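Local coordinates for protein LigF (Sphingobium sp. SYK-6, PDB 4XT0), which cleaves beta-aryl ether bonds in lignin as a glutathione-binding beta-etherase of the glutathione S-transferase superfamily, at residues A[97-102]-A[193-198]; A[177-182]-A[222-227]; A[186-191]-A[227-232]. All coordinates share one frame; numbering follows the deposited sequence.

Interaction 1. Residues A[97-102]-A[193-198]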
ATOM      1  N   ALA A  97     -13.572   0.538  -6.508  1.00 12.74           N
ATOM      2  CA  ALA A  97     -13.069   0.780  -5.149  1.00 11.00           C
ATOM      3  C   ALA A  97     -12.753  -0.529  -4.424  1.00 11.88           C
ATOM      4  O   ALA A  97     -11.705  -0.680  -3.787  1.00 14.57           O
ATOM      5  CB  ALA A  97     -14.082   1.609  -4.327  1.00 12.07           C
ATOM      6  N   GLU A  98     -13.675  -1.474  -4.508  1.00 12.92           N
ATOM      7  CA  GLU A  98     -13.478  -2.780  -3.893  1.00 15.39           C
ATOM      8  C   GLU A  98     -12.236  -3.470  -4.475  1.00 17.67           C
ATOM      9  O   GLU A  98     -11.463  -4.096  -3.748  1.00 13.83           O
ATOM     10  CB  GLU A  98     -14.734  -3.628  -4.105  1.00 19.10           C
ATOM     11  CG  GLU A  98     -14.743  -4.942  -3.416  1.00 20.75           C
ATOM     12  CD  GLU A  98     -16.102  -5.609  -3.496  1.00 33.62           C
ATOM     13  OE1 GLU A  98     -17.124  -4.878  -3.463  1.00 31.14           O
ATOM     14  OE2 GLU A  98     -16.139  -6.857  -3.607  1.00 31.62           O
ATOM     15  N   MET A  99     -12.051  -3.331  -5.787  1.00 12.45           N
ATOM     16  CA  MET A  99     -10.857  -3.824  -6.475  1.00 15.72           C
ATOM     17  C   MET A  99      -9.556  -3.263  -5.853  1.00 17.69           C
ATOM     18  O   MET A  99      -8.613  -4.016  -5.594  1.00 16.47           O
ATOM     19  CB  MET A  99     -10.926  -3.461  -7.971  1.00 12.66           C
ATOM     20  CG  MET A  99      -9.810  -4.047  -8.855  1.00 11.86           C
ATOM     21  SD  MET A  99      -9.460  -3.071 -10.361  1.00  8.92           S
ATOM     22  CE  MET A  99      -8.784  -1.574  -9.661  1.00 10.53           C
ATOM     23  N   ARG A 100      -9.522  -1.953  -5.614  1.00 12.35           N
ATOM     24  CA  ARG A 100      -8.341  -1.296  -5.049  1.00 17.03           C
ATOM     25  C   ARG A 100      -8.086  -1.724  -3.622  1.00 16.24           C
ATOM     26  O   ARG A 100      -6.934  -1.749  -3.203  1.00 15.66           O
ATOM     27  CB  ARG A 100      -8.463   0.245  -5.101  1.00 16.09           C
ATOM     28  CG  ARG A 100      -8.519   0.793  -6.513  1.00 13.90           C
ATOM     29  CD  ARG A 100      -8.299   2.334  -6.594  1.00 14.06           C
ATOM     30  NE  ARG A 100      -8.096   2.635  -8.013  1.00 14.37           N
ATOM     31  CZ  ARG A 100      -8.921   3.349  -8.767  1.00 14.99           C
ATOM     32  NH1 ARG A 100      -9.997   3.918  -8.234  1.00 11.47           N
ATOM     33  NH2 ARG A 100      -8.651   3.508 -10.058  1.00 11.82           N
ATOM     34  N   VAL A 101      -9.144  -2.042  -2.868  1.00 12.77           N
ATOM     35  CA  VAL A 101      -8.956  -2.567  -1.518  1.00 14.05           C
ATOM     36  C   VAL A 101      -8.140  -3.866  -1.623  1.00 17.69           C
ATOM     37  O   VAL A 101      -7.215  -4.087  -0.843  1.00 19.91           O
ATOM     38  CB  VAL A 101     -10.298  -2.815  -0.786  1.00 15.42           C
ATOM     39  CG1 VAL A 101     -10.063  -3.540   0.554  1.00 18.74           C
ATOM     40  CG2 VAL A 101     -11.019  -1.483  -0.527  1.00 14.92           C
ATOM     41  N   TRP A 102      -8.462  -4.706  -2.609  1.00 15.71           N
ATOM     42  CA  TRP A 102      -7.696  -5.942  -2.830  1.00 15.26           C
ATOM     43  C   TRP A 102      -6.271  -5.686  -3.280  1.00 15.81           C
ATOM     44  O   TRP A 102      -5.352  -6.387  -2.847  1.00 17.87           O
ATOM     45  CB  TRP A 102      -8.373  -6.848  -3.882  1.00 14.74           C
ATOM     46  CG  TRP A 102      -9.500  -7.664  -3.333  1.00 16.37           C
ATOM     47  CD1 TRP A 102     -10.824  -7.494  -3.586  1.00 15.60           C
ATOM     48  CD2 TRP A 102      -9.390  -8.769  -2.437  1.00 18.83           C
ATOM     49  NE1 TRP A 102     -11.557  -8.426  -2.905  1.00 17.97           N
ATOM     50  CE2 TRP A 102     -10.709  -9.219  -2.181  1.00 23.46           C
ATOM     51  CE3 TRP A 102      -8.324  -9.428  -1.817  1.00 16.76           C
ATOM     52  CZ2 TRP A 102     -10.979 -10.302  -1.343  1.00 25.68           C
ATOM     53  CZ3 TRP A 102      -8.597 -10.505  -0.979  1.00 23.60           C
ATOM     54  CH2 TRP A 102      -9.914 -10.930  -0.753  1.00 27.28           C
ATOM     55  N   TYR A 193     -13.271 -10.855 -13.516  1.00 21.67           N
ATOM     56  CA  TYR A 193     -11.815 -10.775 -13.529  1.00 23.44           C
ATOM     57  C   TYR A 193     -11.301  -9.351 -13.615  1.00 21.92           C
ATOM     58  O   TYR A 193     -11.736  -8.584 -14.478  1.00 19.07           O
ATOM     59  CB  TYR A 193     -11.307 -11.584 -14.710  1.00 21.37           C
ATOM     60  CG  TYR A 193      -9.812 -11.723 -14.864  1.00 23.33           C
ATOM     61  CD1 TYR A 193      -9.080 -12.544 -14.018  1.00 22.21           C
ATOM     62  CD2 TYR A 193      -9.145 -11.087 -15.912  1.00 17.18           C
ATOM     63  CE1 TYR A 193      -7.712 -12.721 -14.190  1.00 22.43           C
ATOM     64  CE2 TYR A 193      -7.774 -11.257 -16.103  1.00 18.74           C
ATOM     65  CZ  TYR A 193      -7.069 -12.080 -15.238  1.00 24.47           C
ATOM     66  OH  TYR A 193      -5.724 -12.291 -15.415  1.00 18.85           O
ATOM     67  N   SER A 194     -10.367  -8.997 -12.727  1.00 15.22           N
ATOM     68  CA  SER A 194      -9.890  -7.622 -12.655  1.00 14.69           C
ATOM     69  C   SER A 194      -8.444  -7.603 -12.187  1.00 17.96           C
ATOM     70  O   SER A 194      -7.847  -8.658 -11.928  1.00 16.13           O
ATOM     71  CB  SER A 194     -10.765  -6.794 -11.704  1.00 11.83           C
ATOM     72  OG  SER A 194     -10.450  -7.073 -10.334  1.00 13.45           O
ATOM     73  N   LEU A 195      -7.888  -6.399 -12.098  1.00 12.96           N
ATOM     74  CA  LEU A 195      -6.566  -6.181 -11.499  1.00 15.78           C
ATOM     75  C   LEU A 195      -6.467  -6.784 -10.081  1.00 20.39           C
ATOM     76  O   LEU A 195      -5.383  -7.174  -9.666  1.00 16.82           O
ATOM     77  CB  LEU A 195      -6.229  -4.681 -11.439  1.00 13.34           C
ATOM     78  CG  LEU A 195      -6.121  -3.925 -12.772  1.00 17.84           C
ATOM     79  CD1 LEU A 195      -5.669  -2.487 -12.513  1.00 14.93           C
ATOM     80  CD2 LEU A 195      -5.186  -4.642 -13.755  1.00 17.33           C
ATOM     81  N   ALA A 196      -7.584  -6.860  -9.351  1.00 14.78           N
ATOM     82  CA  ALA A 196      -7.571  -7.539  -8.042  1.00 20.06           C
ATOM     83  C   ALA A 196      -7.090  -8.973  -8.168  1.00 17.97           C
ATOM     84  O   ALA A 196      -6.232  -9.422  -7.386  1.00 16.91           O
ATOM     85  CB  ALA A 196      -8.961  -7.532  -7.392  1.00 14.06           C
ATOM     86  N   ASP A 197      -7.670  -9.708  -9.117  1.00 12.47           N
ATOM     87  CA  ASP A 197      -7.264 -11.097  -9.329  1.00 17.57           C
ATOM     88  C   ASP A 197      -5.803 -11.185  -9.755  1.00 18.36           C
ATOM     89  O   ASP A 197      -5.050 -12.001  -9.227  1.00 18.09           O
ATOM     90  CB  ASP A 197      -8.180 -11.777 -10.354  1.00 18.10           C
ATOM     91  CG  ASP A 197      -9.642 -11.699  -9.944  1.00 23.94           C
ATOM     92  OD1 ASP A 197     -10.047 -12.456  -9.020  1.00 22.40           O
ATOM     93  OD2 ASP A 197     -10.377 -10.857 -10.514  1.00 19.35           O
ATOM     94  N   ILE A 198      -5.399 -10.326 -10.688  1.00 19.45           N
ATOM     95  CA  ILE A 198      -4.031 -10.346 -11.210  1.00 19.83           C
ATOM     96  C   ILE A 198      -2.994 -10.073 -10.098  1.00 16.20           C
ATOM     97  O   ILE A 198      -2.014 -10.814  -9.946  1.00 21.84           O
ATOM     98  CB  ILE A 198      -3.869  -9.307 -12.365  1.00 19.46           C
ATOM     99  CG1 ILE A 198      -4.528  -9.820 -13.645  1.00 21.67           C
ATOM    100  CG2 ILE A 198      -2.402  -8.992 -12.625  1.00 19.16           C
ATOM    101  CD1 ILE A 198      -4.645  -8.728 -14.734  1.00 19.88           C
TER
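M99 lays its side chain across the first turn of helix 195-204, its CG against the S194 hydroxyl and its SD beside L195. What it covers is the N-terminal capping box of that helix, formed by S194 and D197 in the helical C-terminal domain of the glutathione S-transferase fold. Two bonds define the box. The S194 OG accepts from A196 N at 3.0 Å, with an N-H...O angle of 139°, while S194 N donates to D197 OD2 at 2.9 Å and 145°, meeting the anti lone pair of that oxygen.

The evidence for close packing is in the backbone spacing: the CA atoms of M99 and A196 are 5.2 Å apart, a spacing consistent with the small A196 side chain between them. M99 starts with CG anti to its own N (chi1 -174°), which carries CG toward helix 195-204, before the chain bends at chi3. Its CG comes 3.4 Å from S194 OG and 3.6 Å from A196 N, so methionine carbon covers the very bond that ties those two atoms together. Further out, SD lies 3.8 Å from L195 CB, the two side chains running obliquely to one another.

All five touching residues are buried, and the side chains pair through apolar atoms, M99 CG also lying on the polar cap of S194 OG and A196 N. The neighbours are more polar: R100, on the far side of helix 93-121, pairs with E75 and with D79 of the second subunit, while D197 uses its other oxygen, OD1, to accept from L188 N and W229 NE1. W102, one turn after M99, meets the helix with the root of its side chain and leads its indole away toward R177, L178 and T181; the touching atoms are W102 CB and A196 CB, 3.6 Å apart.

Interaction 2. Residues A[177-182]-A[222-227]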
ATOM      1  N   ARG A 177      -8.236 -15.290   4.186  1.00 35.64           N
ATOM      2  CA  ARG A 177      -9.023 -14.164   3.686  1.00 31.66           C
ATOM      3  C   ARG A 177      -9.452 -14.386   2.230  1.00 29.90           C
ATOM      4  O   ARG A 177     -10.579 -14.074   1.843  1.00 31.20           O
ATOM      5  CB  ARG A 177      -8.235 -12.861   3.804  1.00 35.16           C
ATOM      6  CG  ARG A 177      -8.982 -11.658   3.249  1.00 34.71           C
ATOM      7  CD  ARG A 177     -10.288 -11.438   4.011  1.00 37.09           C
ATOM      8  NE  ARG A 177     -11.075 -10.374   3.400  1.00 41.58           N
ATOM      9  CZ  ARG A 177     -11.993 -10.571   2.462  1.00 35.57           C
ATOM     10  NH1 ARG A 177     -12.253 -11.802   2.034  1.00 28.65           N
ATOM     11  NH2 ARG A 177     -12.652  -9.536   1.955  1.00 30.04           N
ATOM     12  N   LEU A 178      -8.537 -14.923   1.433  1.00 25.88           N
ATOM     13  CA  LEU A 178      -8.805 -15.208   0.035  1.00 27.39           C
ATOM     14  C   LEU A 178      -9.870 -16.275  -0.095  1.00 34.50           C
ATOM     15  O   LEU A 178     -10.761 -16.171  -0.943  1.00 32.26           O
ATOM     16  CB  LEU A 178      -7.520 -15.642  -0.689  1.00 26.69           C
ATOM     17  CG  LEU A 178      -6.515 -14.524  -0.980  1.00 32.72           C
ATOM     18  CD1 LEU A 178      -5.159 -15.110  -1.361  1.00 33.31           C
ATOM     19  CD2 LEU A 178      -7.019 -13.607  -2.093  1.00 30.77           C
ATOM     20  N   GLU A 179      -9.778 -17.297   0.753  1.00 31.25           N
ATOM     21  CA  GLU A 179     -10.710 -18.406   0.708  1.00 28.97           C
ATOM     22  C   GLU A 179     -12.098 -17.954   1.117  1.00 33.23           C
ATOM     23  O   GLU A 179     -13.092 -18.412   0.570  1.00 38.79           O
ATOM     24  CB  GLU A 179     -10.252 -19.537   1.624  1.00 39.19           C
ATOM     25  CG  GLU A 179     -11.170 -20.738   1.585  1.00 37.13           C
ATOM     26  CD  GLU A 179     -11.100 -21.443   0.253  1.00 39.54           C
ATOM     27  OE1 GLU A 179     -10.137 -21.173  -0.501  1.00 35.10           O
ATOM     28  OE2 GLU A 179     -11.998 -22.262  -0.045  1.00 42.44           O
ATOM     29  N   GLU A 180     -12.146 -17.058   2.093  1.00 32.09           N
ATOM     30  CA  GLU A 180     -13.390 -16.453   2.547  1.00 36.47           C
ATOM     31  C   GLU A 180     -14.219 -15.917   1.371  1.00 33.10           C
ATOM     32  O   GLU A 180     -15.442 -16.010   1.376  1.00 34.20           O
ATOM     33  CB  GLU A 180     -13.071 -15.338   3.543  1.00 45.67           C
ATOM     34  CG  GLU A 180     -14.250 -14.596   4.114  1.00 59.53           C
ATOM     35  CD  GLU A 180     -13.818 -13.537   5.120  1.00 73.00           C
ATOM     36  OE1 GLU A 180     -12.768 -13.725   5.775  1.00 71.75           O
ATOM     37  OE2 GLU A 180     -14.524 -12.514   5.254  1.00 83.67           O
ATOM     38  N   THR A 181     -13.553 -15.388   0.349  1.00 28.06           N
ATOM     39  CA  THR A 181     -14.274 -14.811  -0.784  1.00 33.62           C
ATOM     40  C   THR A 181     -14.377 -15.815  -1.937  1.00 32.53           C
ATOM     41  O   THR A 181     -15.459 -16.021  -2.504  1.00 31.16           O
ATOM     42  CB  THR A 181     -13.602 -13.507  -1.279  1.00 34.78           C
ATOM     43  OG1 THR A 181     -13.723 -12.490  -0.274  1.00 27.43           O
ATOM     44  CG2 THR A 181     -14.234 -13.023  -2.580  1.00 27.79           C
ATOM     45  N   LEU A 182     -13.266 -16.470  -2.252  1.00 28.92           N
ATOM     46  CA  LEU A 182     -13.197 -17.346  -3.431  1.00 29.23           C
ATOM     47  C   LEU A 182     -13.948 -18.661  -3.252  1.00 32.38           C
ATOM     48  O   LEU A 182     -14.222 -19.363  -4.225  1.00 34.06           O
ATOM     49  CB  LEU A 182     -11.732 -17.619  -3.798  1.00 28.75           C
ATOM     50  CG  LEU A 182     -11.037 -16.340  -4.279  1.00 30.07           C
ATOM     51  CD1 LEU A 182      -9.520 -16.524  -4.399  1.00 34.88           C
ATOM     52  CD2 LEU A 182     -11.632 -15.894  -5.613  1.00 26.85           C
ATOM     53  N   LYS A 222      -8.208 -27.701   2.418  1.00 51.75           N
ATOM     54  CA  LYS A 222      -8.315 -26.504   3.246  1.00 53.44           C
ATOM     55  C   LYS A 222      -8.805 -25.276   2.487  1.00 54.16           C
ATOM     56  O   LYS A 222      -9.541 -24.447   3.031  1.00 50.42           O
ATOM     57  CB  LYS A 222      -6.966 -26.194   3.899  1.00 53.30           C
ATOM     58  CG  LYS A 222      -6.581 -27.182   5.004  1.00 63.15           C
ATOM     59  CD  LYS A 222      -5.568 -26.571   5.960  1.00 69.96           C
ATOM     60  CE  LYS A 222      -5.317 -27.466   7.167  1.00 76.53           C
ATOM     61  NZ  LYS A 222      -4.433 -26.806   8.173  1.00 75.18           N
ATOM     62  N   THR A 223      -8.384 -25.147   1.235  1.00 50.66           N
ATOM     63  CA  THR A 223      -8.741 -23.977   0.447  1.00 44.38           C
ATOM     64  C   THR A 223      -9.164 -24.341  -0.971  1.00 42.14           C
ATOM     65  O   THR A 223      -8.481 -23.974  -1.927  1.00 39.51           O
ATOM     66  CB  THR A 223      -7.566 -22.980   0.361  1.00 39.75           C
ATOM     67  OG1 THR A 223      -6.440 -23.621  -0.246  1.00 37.34           O
ATOM     68  CG2 THR A 223      -7.173 -22.484   1.736  1.00 39.23           C
ATOM     69  N   PRO A 224     -10.293 -25.062  -1.114  1.00 43.75           N
ATOM     70  CA  PRO A 224     -10.797 -25.414  -2.447  1.00 39.45           C
ATOM     71  C   PRO A 224     -11.152 -24.191  -3.290  1.00 36.60           C
ATOM     72  O   PRO A 224     -10.934 -24.211  -4.498  1.00 41.75           O
ATOM     73  CB  PRO A 224     -12.055 -26.240  -2.141  1.00 42.11           C
ATOM     74  CG  PRO A 224     -12.492 -25.762  -0.806  1.00 46.67           C
ATOM     75  CD  PRO A 224     -11.212 -25.510  -0.053  1.00 45.55           C
ATOM     76  N   GLY A 225     -11.688 -23.148  -2.661  1.00 35.41           N
ATOM     77  CA  GLY A 225     -12.020 -21.928  -3.368  1.00 34.98           C
ATOM     78  C   GLY A 225     -10.786 -21.298  -3.989  1.00 36.19           C
ATOM     79  O   GLY A 225     -10.760 -20.986  -5.179  1.00 32.88           O
ATOM     80  N   LEU A 226      -9.764 -21.103  -3.169  1.00 36.35           N
ATOM     81  CA  LEU A 226      -8.500 -20.538  -3.626  1.00 35.86           C
ATOM     82  C   LEU A 226      -7.900 -21.368  -4.780  1.00 29.33           C
ATOM     83  O   LEU A 226      -7.471 -20.816  -5.803  1.00 27.77           O
ATOM     84  CB  LEU A 226      -7.522 -20.452  -2.444  1.00 36.97           C
ATOM     85  CG  LEU A 226      -6.104 -19.945  -2.695  1.00 32.91           C
ATOM     86  CD1 LEU A 226      -6.152 -18.585  -3.323  1.00 30.69           C
ATOM     87  CD2 LEU A 226      -5.328 -19.891  -1.386  1.00 38.25           C
ATOM     88  N   CYS A 227      -7.891 -22.690  -4.614  1.00 35.44           N
ATOM     89  CA  CYS A 227      -7.358 -23.586  -5.643  1.00 36.16           C
ATOM     90  C   CYS A 227      -8.127 -23.540  -6.967  1.00 36.40           C
ATOM     91  O   CYS A 227      -7.518 -23.597  -8.034  1.00 32.84           O
ATOM     92  CB  CYS A 227      -7.326 -25.025  -5.134  1.00 40.67           C
ATOM     93  SG  CYS A 227      -6.117 -25.316  -3.826  1.00 43.12           S
TER
HETATM   94  O   HOH W   1     -13.143 -19.892  -6.587  1.00 29.84           O
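The N-terminal turn of helix 224-235 is held by a carboxylate from the neighbouring helix 161-182, that of E179, which reaches the backbone amides of G225 and L226. L226 N donates to E179 OE1 at 2.7 Å with an N-H...O angle of 159°, on the syn side though 21° out of the carboxylate plane. G225 N donates to E179 OE2 at 2.8 Å, on that oxygen's syn lone pair. Each oxygen thus takes one amide, and the fork fixes the rotation of the carboxylate. A bend at chi2 (69°) turns the glutamate toward the helix start.

This is anchoring at a helix N-terminus inside the all-helical C-terminal domain: first-turn amides lack acceptors from a preceding turn, and the negative charge probably gains from the helix dipole. T223, at the N-cap position, makes no capping bond with its side chain, and its OG1 bonds to N219 O instead. P224 CD lies 3.3 Å from E179 OE2.

G225 lets the backbones close in, its CA 3.5 Å from L182 O; a CB there would clash with L182 C and E179 OE2. Beside the polar fork, L226 CD1 sits 4.1 Å from both L178 CD1 and L182 CD1. A water lies 2.7 Å from L182 O and 3.0 Å from G225 O, within bridging distance of both.

Interaction 3. Residues A[186-191]-A[227-232]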
ATOM      1  N   ASP A 186     -16.324 -16.631  -8.240  1.00 30.27           N
ATOM      2  CA  ASP A 186     -15.246 -17.030  -9.151  1.00 24.93           C
ATOM      3  C   ASP A 186     -14.043 -16.093  -9.116  1.00 25.96           C
ATOM      4  O   ASP A 186     -12.916 -16.522  -9.347  1.00 31.45           O
ATOM      5  CB  ASP A 186     -15.748 -17.117 -10.597  1.00 27.76           C
ATOM      6  CG  ASP A 186     -16.584 -18.370 -10.869  1.00 45.59           C
ATOM      7  OD1 ASP A 186     -16.640 -19.273 -10.002  1.00 38.74           O
ATOM      8  OD2 ASP A 186     -17.184 -18.442 -11.966  1.00 46.10           O
ATOM      9  N   TYR A 187     -14.282 -14.818  -8.844  1.00 23.19           N
ATOM     10  CA  TYR A 187     -13.204 -13.831  -8.853  1.00 22.52           C
ATOM     11  C   TYR A 187     -13.339 -12.922  -7.644  1.00 24.54           C
ATOM     12  O   TYR A 187     -14.391 -12.887  -7.013  1.00 21.92           O
ATOM     13  CB  TYR A 187     -13.222 -13.017 -10.157  1.00 22.33           C
ATOM     14  CG  TYR A 187     -12.925 -13.840 -11.404  1.00 28.11           C
ATOM     15  CD1 TYR A 187     -11.626 -14.234 -11.702  1.00 24.24           C
ATOM     16  CD2 TYR A 187     -13.935 -14.203 -12.289  1.00 28.16           C
ATOM     17  CE1 TYR A 187     -11.339 -14.972 -12.830  1.00 29.80           C
ATOM     18  CE2 TYR A 187     -13.652 -14.955 -13.436  1.00 35.82           C
ATOM     19  CZ  TYR A 187     -12.348 -15.329 -13.698  1.00 41.33           C
ATOM     20  OH  TYR A 187     -12.034 -16.071 -14.822  1.00 55.41           O
ATOM     21  N   LEU A 188     -12.293 -12.162  -7.324  1.00 22.99           N
ATOM     22  CA  LEU A 188     -12.295 -11.443  -6.049  1.00 18.23           C
ATOM     23  C   LEU A 188     -13.394 -10.361  -5.981  1.00 25.54           C
ATOM     24  O   LEU A 188     -14.018 -10.194  -4.933  1.00 25.12           O
ATOM     25  CB  LEU A 188     -10.913 -10.849  -5.772  1.00 15.60           C
ATOM     26  CG  LEU A 188      -9.885 -11.947  -5.461  1.00 18.80           C
ATOM     27  CD1 LEU A 188      -8.461 -11.404  -5.437  1.00 20.19           C
ATOM     28  CD2 LEU A 188     -10.216 -12.658  -4.148  1.00 20.28           C
ATOM     29  N   VAL A 189     -13.648  -9.663  -7.089  1.00 17.76           N
ATOM     30  CA  VAL A 189     -14.782  -8.714  -7.176  1.00 15.26           C
ATOM     31  C   VAL A 189     -15.848  -9.331  -8.081  1.00 19.42           C
ATOM     32  O   VAL A 189     -15.520  -9.856  -9.149  1.00 20.95           O
ATOM     33  CB  VAL A 189     -14.334  -7.335  -7.737  1.00 17.12           C
ATOM     34  CG1 VAL A 189     -15.479  -6.293  -7.666  1.00 14.84           C
ATOM     35  CG2 VAL A 189     -13.081  -6.838  -6.979  1.00 19.32           C
ATOM     36  N   ASP A 190     -17.116  -9.263  -7.681  1.00 20.28           N
ATOM     37  CA  ASP A 190     -18.131 -10.106  -8.318  1.00 27.94           C
ATOM     38  C   ASP A 190     -18.539  -9.616  -9.710  1.00 24.91           C
ATOM     39  O   ASP A 190     -19.346 -10.251 -10.377  1.00 24.40           O
ATOM     40  CB  ASP A 190     -19.377 -10.268  -7.416  1.00 32.00           C
ATOM     41  CG  ASP A 190     -20.063  -8.937  -7.052  1.00 36.28           C
ATOM     42  OD1 ASP A 190     -19.837  -7.901  -7.715  1.00 28.97           O
ATOM     43  OD2 ASP A 190     -20.886  -8.957  -6.105  1.00 40.50           O
ATOM     44  N   THR A 191     -17.976  -8.494 -10.146  1.00 21.17           N
ATOM     45  CA  THR A 191     -18.147  -8.039 -11.531  1.00 25.79           C
ATOM     46  C   THR A 191     -17.227  -8.812 -12.485  1.00 31.88           C
ATOM     47  O   THR A 191     -17.296  -8.645 -13.706  1.00 26.29           O
ATOM     48  CB  THR A 191     -17.853  -6.531 -11.688  1.00 18.54           C
ATOM     49  OG1 THR A 191     -16.693  -6.192 -10.914  1.00 23.28           O
ATOM     50  CG2 THR A 191     -19.044  -5.708 -11.210  1.00 22.14           C
ATOM     51  N   CYS A 227      -7.891 -22.690  -4.614  1.00 35.44           N
ATOM     52  CA  CYS A 227      -7.358 -23.586  -5.643  1.00 36.16           C
ATOM     53  C   CYS A 227      -8.127 -23.540  -6.967  1.00 36.40           C
ATOM     54  O   CYS A 227      -7.518 -23.597  -8.034  1.00 32.84           O
ATOM     55  CB  CYS A 227      -7.326 -25.025  -5.134  1.00 40.67           C
ATOM     56  SG  CYS A 227      -6.117 -25.316  -3.826  1.00 43.12           S
ATOM     57  N   ALA A 228      -9.454 -23.456  -6.917  1.00 35.49           N
ATOM     58  CA  ALA A 228     -10.236 -23.382  -8.156  1.00 41.50           C
ATOM     59  C   ALA A 228      -9.963 -22.062  -8.884  1.00 33.68           C
ATOM     60  O   ALA A 228      -9.883 -22.020 -10.112  1.00 35.07           O
ATOM     61  CB  ALA A 228     -11.727 -23.542  -7.870  1.00 39.12           C
ATOM     62  N   TRP A 229      -9.812 -20.991  -8.111  1.00 35.99           N
ATOM     63  CA  TRP A 229      -9.465 -19.674  -8.642  1.00 28.73           C
ATOM     64  C   TRP A 229      -8.076 -19.697  -9.298  1.00 28.97           C
ATOM     65  O   TRP A 229      -7.902 -19.207 -10.420  1.00 28.84           O
ATOM     66  CB  TRP A 229      -9.551 -18.645  -7.509  1.00 24.02           C
ATOM     67  CG  TRP A 229      -9.016 -17.248  -7.757  1.00 28.80           C
ATOM     68  CD1 TRP A 229      -9.671 -16.204  -8.361  1.00 27.57           C
ATOM     69  CD2 TRP A 229      -7.750 -16.727  -7.314  1.00 23.54           C
ATOM     70  NE1 TRP A 229      -8.876 -15.079  -8.344  1.00 24.10           N
ATOM     71  CE2 TRP A 229      -7.705 -15.367  -7.708  1.00 27.72           C
ATOM     72  CE3 TRP A 229      -6.659 -17.277  -6.634  1.00 25.20           C
ATOM     73  CZ2 TRP A 229      -6.589 -14.554  -7.450  1.00 25.96           C
ATOM     74  CZ3 TRP A 229      -5.556 -16.460  -6.371  1.00 25.81           C
ATOM     75  CH2 TRP A 229      -5.537 -15.113  -6.779  1.00 21.94           C
ATOM     76  N   LEU A 230      -7.096 -20.289  -8.617  1.00 28.16           N
ATOM     77  CA  LEU A 230      -5.760 -20.450  -9.198  1.00 27.11           C
ATOM     78  C   LEU A 230      -5.802 -21.209 -10.532  1.00 28.56           C
ATOM     79  O   LEU A 230      -5.150 -20.811 -11.498  1.00 27.58           O
ATOM     80  CB  LEU A 230      -4.830 -21.175  -8.223  1.00 30.82           C
ATOM     81  CG  LEU A 230      -4.259 -20.383  -7.042  1.00 31.41           C
ATOM     82  CD1 LEU A 230      -3.556 -21.337  -6.068  1.00 28.74           C
ATOM     83  CD2 LEU A 230      -3.288 -19.289  -7.513  1.00 24.87           C
ATOM     84  N   ASP A 231      -6.566 -22.300 -10.569  1.00 29.07           N
ATOM     85  CA  ASP A 231      -6.766 -23.085 -11.789  1.00 29.74           C
ATOM     86  C   ASP A 231      -7.432 -22.268 -12.891  1.00 35.23           C
ATOM     87  O   ASP A 231      -7.024 -22.319 -14.050  1.00 28.36           O
ATOM     88  CB  ASP A 231      -7.619 -24.313 -11.494  1.00 32.09           C
ATOM     89  CG  ASP A 231      -6.842 -25.414 -10.786  1.00 40.71           C
ATOM     90  OD1 ASP A 231      -5.617 -25.267 -10.589  1.00 44.37           O
ATOM     91  OD2 ASP A 231      -7.466 -26.432 -10.434  1.00 43.86           O
ATOM     92  N   ARG A 232      -8.477 -21.536 -12.505  1.00 27.20           N
ATOM     93  CA  ARG A 232      -9.265 -20.686 -13.389  1.00 33.35           C
ATOM     94  C   ARG A 232      -8.378 -19.653 -14.106  1.00 30.53           C
ATOM     95  O   ARG A 232      -8.411 -19.510 -15.332  1.00 30.13           O
ATOM     96  CB  ARG A 232     -10.365 -20.005 -12.545  1.00 37.07           C
ATOM     97  CG  ARG A 232     -11.261 -18.988 -13.219  1.00 36.55           C
ATOM     98  CD  ARG A 232     -12.430 -18.582 -12.280  1.00 34.94           C
ATOM     99  NE  ARG A 232     -13.138 -19.763 -11.771  1.00 32.95           N
ATOM    100  CZ  ARG A 232     -13.218 -20.107 -10.484  1.00 36.87           C
ATOM    101  NH1 ARG A 232     -12.676 -19.343  -9.543  1.00 31.58           N
ATOM    102  NH2 ARG A 232     -13.866 -21.213 -10.133  1.00 35.77           N
TER
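Charge and polar contacts gather where R232 meets D186. R232 NH1 makes a weak hydrogen bond to D186 O at 2.8 Å, its N-H...O angle only 124°. The salt bridge is a stacked one: D186 OD1 sits over one guanidinium face, 3.4 Å from R232 NH2, with the two planar groups 20° apart, so no N-H points at the oxygen. A228 O lies over the opposite face. The bend at chi3 (-52°) folds the arginine into this slot.

Aromatic contacts follow. R232 CD stands over a face of the Y187 ring, 4.0 Å from its centroid in a CH-pi contact, and R232 CG approaches Y187 OH at 3.4 Å. The edge of the W229 ring meets D186 O, in its plane, with CD1 3.4 Å from that oxygen.

Apolar packing adds L188 CD1, 4.2 Å from W229 CZ2. A leucine in place of R232 would probably leave the D186 carboxylate without its opposite charge and D186 O without its weak donor.

Together these contacts dock the loop between helices 161-182 and 195-204 onto helix 224-235, within the helical C-terminal domain of the glutathione S-transferase fold.

Overall arrangement
All three interactions lie in the helical C-terminal domain, and their chemistry changes with depth. Interaction 1 is wholly buried and rests on van der Waals packing, methionine and tryptophan carbons over a helix cap. Interaction 2 is also largely buried, but pairs a charged fork with a leucine cluster, while interaction 3 is partly exposed and relies on stacked charges, one tyrosine face and a tryptophan edge. Interactions 2 and 3 share helix 224-235 and C227, the first holding its start and the second its next turns; L182 and L188 pack between them. W102 joins interaction 1 to interaction 2 through L178, and D197 joins it to interaction 3, so helices 93-121, 161-182, 195-204 and 224-235 form one continuous packed unit.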